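Contact-dependent inhibitor A (Escherichia coli NC101, PDB 5I4Q) probably acts as the toxic C-terminal domain of a contact-dependent growth inhibition effector, delivered into neighbouring bacteria and bound here by its cognate immunity protein. Local coordinates at residues P56-R59 and L65-E68. Residues are numbered along the deposited sequence; the frame is centred on the assembly and turned at random.
Sequences PDPR and LRYE
Arg66 meets Pro58 at the very start of its side chain: CB of the arginine lies 4.0 Å from CD of the proline, and the two side chains cross at about a right angle. The same CB is 4.1 Å from the carbonyl O of Pro56. CG stands anti to the backbone N (chi1 -165°), and the extended chain slants outward and along the strand, toward Glu68. On the way CD of Arg66 passes 4.3 Å from CG of Pro58. At the tip, NH1 forms a salt bridge with OE1 of Glu68; the modelled 2.4 Å between NH1 and OE1 is too short to be taken literally. NH2 pairs with Glu73. A long, flat cation suits this place: its side chain also touches Glu55 and Ile75 and packs on Tyr81 of the immunity protein chain, while its end faces two carboxylates.

On the other face, CD2 of Leu65 comes within 3.9 Å of CA of Pro56. These residues form an antiparallel non-hydrogen-bonded pair with diverging side chains; here the backbone N of Pro56 is not called on to bond to Leu65, so a proline costs the pair nothing. Between the prolines, OD1 of Asp57 accepts the backbone N-H of Arg59 at 3.0 Å, an Asx turn in which the donor approaches from above the carboxylate plane. OD2 receives the N-H of Ala61, while OD1 also makes a salt bridge with Arg85 of the immunity protein chain, so one short acid both shapes the loop and meets the partner.

The contact lies where strand 53-56, outermost of its sheet within this chain, gives way to the loop leading back into strand 65-69, which is flanked on its other side by strand 72-77; Tyr67, next along, touches Val47 and Leu48 of helix 40-48.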
# COMPACT_ATOMS: atom_id res chain seq x y z
N PRO A 56 -13.88 8.46 36.72
CA PRO A 56 -14.63 9.63 36.25
C PRO A 56 -14.21 10.04 34.85
O PRO A 56 -13.07 9.84 34.50
CB PRO A 56 -14.26 10.72 37.26
CG PRO A 56 -13.75 9.99 38.47
CD PRO A 56 -13.06 8.78 37.90
N ASP A 57 -15.12 10.61 34.06
CA ASP A 57 -14.71 11.22 32.79
C ASP A 57 -13.57 12.23 33.04
O ASP A 57 -13.78 13.20 33.73
CB ASP A 57 -15.90 11.93 32.17
CG ASP A 57 -15.57 12.62 30.82
OD1 ASP A 57 -14.43 12.45 30.31
OD2 ASP A 57 -16.47 13.33 30.27
N PRO A 58 -12.37 12.01 32.45
CA PRO A 58 -11.29 13.01 32.65
C PRO A 58 -11.65 14.41 32.13
O PRO A 58 -11.15 15.38 32.64
CB PRO A 58 -10.11 12.43 31.86
CG PRO A 58 -10.50 11.08 31.39
CD PRO A 58 -11.98 10.91 31.56
N ARG A 59 -12.49 14.53 31.11
CA ARG A 59 -12.93 15.83 30.64
C ARG A 59 -14.08 16.40 31.46
O ARG A 59 -14.42 17.54 31.28
CB ARG A 59 -13.35 15.74 29.17
CG ARG A 59 -12.23 15.27 28.24
CD ARG A 59 -10.91 15.99 28.50
NE ARG A 59 -9.86 15.43 27.66
CZ ARG A 59 -8.69 14.97 28.09
NH1 ARG A 59 -8.38 15.03 29.38
NH2 ARG A 59 -7.83 14.46 27.21
N LEU A 65 -18.73 8.54 32.80
CA LEU A 65 -17.52 7.88 33.30
C LEU A 65 -16.70 7.33 32.15
O LEU A 65 -17.22 7.03 31.09
CB LEU A 65 -17.89 6.71 34.23
CG LEU A 65 -18.84 7.05 35.36
CD1 LEU A 65 -19.60 5.82 35.83
CD2 LEU A 65 -18.03 7.69 36.47
N ARG A 66 -15.41 7.17 32.40
CA ARG A 66 -14.56 6.48 31.48
C ARG A 66 -14.41 5.00 31.84
O ARG A 66 -13.96 4.69 32.92
CB ARG A 66 -13.22 7.11 31.49
CG ARG A 66 -12.33 6.74 30.32
CD ARG A 66 -10.89 6.89 30.77
NE ARG A 66 -9.94 6.63 29.68
CZ ARG A 66 -9.14 5.57 29.59
NH1 ARG A 66 -9.13 4.60 30.51
NH2 ARG A 66 -8.33 5.46 28.53
N TYR A 67 -14.74 4.14 30.88
CA TYR A 67 -14.62 2.71 30.98
C TYR A 67 -13.54 2.22 30.01
O TYR A 67 -13.48 2.66 28.83
CB TYR A 67 -15.92 2.05 30.55
CG TYR A 67 -17.07 2.12 31.50
CD1 TYR A 67 -17.61 3.35 31.89
CD2 TYR A 67 -17.70 0.96 31.95
CE1 TYR A 67 -18.72 3.41 32.74
CE2 TYR A 67 -18.80 1.02 32.79
CZ TYR A 67 -19.30 2.25 33.19
OH TYR A 67 -20.37 2.30 34.02
N GLU A 68 -12.71 1.30 30.46
CA GLU A 68 -11.67 0.76 29.63
C GLU A 68 -11.61 -0.76 29.72
O GLU A 68 -11.42 -1.30 30.79
CB GLU A 68 -10.32 1.32 30.03
CG GLU A 68 -9.21 0.97 29.02
CD GLU A 68 -7.92 1.73 29.26
OE1 GLU A 68 -7.88 2.58 30.20
OE2 GLU A 68 -6.93 1.48 28.52